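PDB 6TFS: ABC transporter substrate-binding protein from Rhizobium radiobacter, which probably serves as the solute-binding component of an ABC transporter, here holding a glutamic acid–sugar conjugate of the opine type. Local coordinates for residues Leu6-Ala11 with Ile199-Leu204. Numbering follows the deposited sequence.
Sequences LSMGVA and ISYRFL
With CG anti to the backbone N in both Tyr201 (chi1 -174°) and Met8 (chi1 -159°), the phenol ring comes to lie beside the extended selenomethionine chain on one face of a parallel strand pair. The selenium stands 5.0 Å from the centroid of the Tyr201 ring, an oblique Met-aromatic contact, and Met8 CE reaches Tyr201 CE2 at 3.8 Å. Farther along, the Val10 side chain crosses that of Tyr201 at about a right angle, CG1 coming within 3.6 Å of Tyr201 CZ and CG2 also packing on the ring. The long flexible Met8 thus suits the CD2-CE2 side of the ring and the compact, branched Val10 its hydroxyl end, while the hydroxyl itself is hydrogen-bonded to Ser27. Were an alanine here instead of Tyr201, Met8 and the Val10 methyls would probably lose the wall they rest on, and Ser27 its phenol partner.

Strands 6-10 and 199-203 form a regular parallel ladder of five N-H...O bonds, donated in turn by Ser200, Met8, Arg202, Val10 and Leu204, the last less straight (151°). On the other face, polar residues suit a partly exposed surface. Arg202 NE donates to Ser200 OG at 3.0 Å, almost in the guanidinium plane, which helps fix the rotation of that group; Ser7 OG lies over one of its faces, 3.2 Å from NH2 but too poorly angled to bond. Glu218 takes NH1 in a salt bridge. Gly9, opposite Arg202, presents no side chain, so Leu204 CD1 can approach its CA at 4.2 Å.

The pairing ties the N-terminal strand 5-10 to the sequence-distant 198-203 in the mixed sheet of this family 5 solute-binding protein; strands 221-223 and 180-185 flank the pair, and helix 26-35 packs against Met8, Val10 and Tyr201.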
loop_
_atom_site.group_PDB
_atom_site.type_symbol
_atom_site.label_atom_id
_atom_site.label_comp_id
_atom_site.label_asym_id
_atom_site.label_seq_id
_atom_site.Cartn_x
_atom_site.Cartn_y
_atom_site.Cartn_z
ATOM N N LEU A 6 -19.982 12.961 -8.033
ATOM C CA LEU A 6 -19.397 12.731 -6.713
ATOM C C LEU A 6 -18.172 13.626 -6.444
ATOM O O LEU A 6 -17.296 13.720 -7.292
ATOM C CB LEU A 6 -19.012 11.245 -6.582
ATOM C CG LEU A 6 -18.225 10.803 -5.329
ATOM C CD1 LEU A 6 -19.109 10.727 -4.145
ATOM C CD2 LEU A 6 -17.662 9.433 -5.524
ATOM N N SER A 7 -18.115 14.245 -5.253
ATOM C CA SER A 7 -16.986 15.048 -4.774
ATOM C C SER A 7 -16.339 14.328 -3.606
ATOM O O SER A 7 -16.999 13.975 -2.626
ATOM C CB SER A 7 -17.407 16.459 -4.379
ATOM O OG SER A 7 -17.397 17.257 -5.548
HETATM N N MSE A 8 -15.042 14.111 -3.732
HETATM C CA MSE A 8 -14.235 13.365 -2.785
HETATM C C MSE A 8 -12.984 14.171 -2.388
HETATM O O MSE A 8 -12.315 14.707 -3.268
HETATM C CB MSE A 8 -13.834 12.091 -3.512
HETATM C CG MSE A 8 -13.449 10.992 -2.633
HETATM SE SE MSE A 8 -13.116 9.425 -3.756
HETATM C CE MSE A 8 -11.878 8.690 -2.586
ATOM N N GLY A 9 -12.684 14.222 -1.091
ATOM C CA GLY A 9 -11.529 14.932 -0.534
ATOM C C GLY A 9 -10.569 13.983 0.147
ATOM O O GLY A 9 -10.974 13.222 1.031
ATOM N N VAL A 10 -9.288 14.011 -0.273
ATOM C CA VAL A 10 -8.267 13.082 0.234
ATOM C C VAL A 10 -7.084 13.796 0.924
ATOM O O VAL A 10 -6.805 14.958 0.625
ATOM C CB VAL A 10 -7.769 12.096 -0.880
ATOM C CG1 VAL A 10 -8.928 11.288 -1.469
ATOM C CG2 VAL A 10 -6.981 12.821 -1.981
ATOM N N ALA A 11 -6.367 13.070 1.808
ATOM C CA ALA A 11 -5.171 13.591 2.489
ATOM C C ALA A 11 -3.971 13.432 1.531
ATOM O O ALA A 11 -3.178 12.506 1.650
ATOM C CB ALA A 11 -4.936 12.851 3.815
ATOM N N ILE A 199 -16.523 12.135 -11.183
ATOM C CA ILE A 199 -15.845 12.130 -9.888
ATOM C C ILE A 199 -14.903 13.338 -9.876
ATOM O O ILE A 199 -14.068 13.489 -10.772
ATOM C CB ILE A 199 -15.070 10.817 -9.534
ATOM C CG1 ILE A 199 -15.965 9.553 -9.635
ATOM C CG2 ILE A 199 -14.377 10.939 -8.124
ATOM C CD1 ILE A 199 -15.178 8.198 -9.728
ATOM N N SER A 200 -15.060 14.196 -8.866
ATOM C CA SER A 200 -14.175 15.313 -8.592
ATOM C C SER A 200 -13.361 14.876 -7.362
ATOM O O SER A 200 -13.862 14.892 -6.240
ATOM C CB SER A 200 -14.955 16.603 -8.341
ATOM O OG SER A 200 -14.038 17.662 -8.114
ATOM N N TYR A 201 -12.149 14.368 -7.617
ATOM C CA TYR A 201 -11.205 13.836 -6.630
ATOM C C TYR A 201 -10.243 14.982 -6.242
ATOM O O TYR A 201 -9.332 15.325 -6.997
ATOM C CB TYR A 201 -10.473 12.630 -7.251
ATOM C CG TYR A 201 -9.563 11.868 -6.310
ATOM C CD1 TYR A 201 -8.235 12.249 -6.131
ATOM C CD2 TYR A 201 -10.000 10.703 -5.680
ATOM C CE1 TYR A 201 -7.369 11.504 -5.332
ATOM C CE2 TYR A 201 -9.148 9.952 -4.878
ATOM C CZ TYR A 201 -7.829 10.348 -4.717
ATOM O OH TYR A 201 -6.998 9.613 -3.917
ATOM N N ARG A 202 -10.475 15.571 -5.066
ATOM C CA ARG A 202 -9.810 16.770 -4.565
ATOM C C ARG A 202 -8.722 16.547 -3.530
ATOM O O ARG A 202 -8.882 15.778 -2.570
ATOM C CB ARG A 202 -10.857 17.751 -4.020
ATOM C CG ARG A 202 -11.902 18.085 -5.074
ATOM C CD ARG A 202 -13.025 18.897 -4.516
ATOM N NE ARG A 202 -14.096 19.062 -5.491
ATOM C CZ ARG A 202 -15.101 19.917 -5.359
ATOM N NH1 ARG A 202 -15.178 20.701 -4.289
ATOM N NH2 ARG A 202 -16.034 20.001 -6.296
ATOM N N PHE A 203 -7.617 17.269 -3.742
ATOM C CA PHE A 203 -6.421 17.256 -2.897
ATOM C C PHE A 203 -6.607 18.254 -1.768
ATOM O O PHE A 203 -6.510 19.460 -1.980
ATOM C CB PHE A 203 -5.150 17.543 -3.740
ATOM C CG PHE A 203 -4.964 16.529 -4.844
ATOM C CD1 PHE A 203 -4.819 15.171 -4.549
ATOM C CD2 PHE A 203 -4.954 16.924 -6.183
ATOM C CE1 PHE A 203 -4.700 14.220 -5.572
ATOM C CE2 PHE A 203 -4.825 15.973 -7.207
ATOM C CZ PHE A 203 -4.711 14.626 -6.891
ATOM N N LEU A 204 -6.943 17.737 -0.578
ATOM C CA LEU A 204 -7.226 18.526 0.616
ATOM C C LEU A 204 -6.453 17.945 1.806
ATOM O O LEU A 204 -7.038 17.343 2.721
ATOM C CB LEU A 204 -8.749 18.588 0.866
ATOM C CG LEU A 204 -9.587 19.388 -0.150
ATOM C CD1 LEU A 204 -11.071 19.103 0.022
ATOM C CD2 LEU A 204 -9.312 20.911 -0.049
#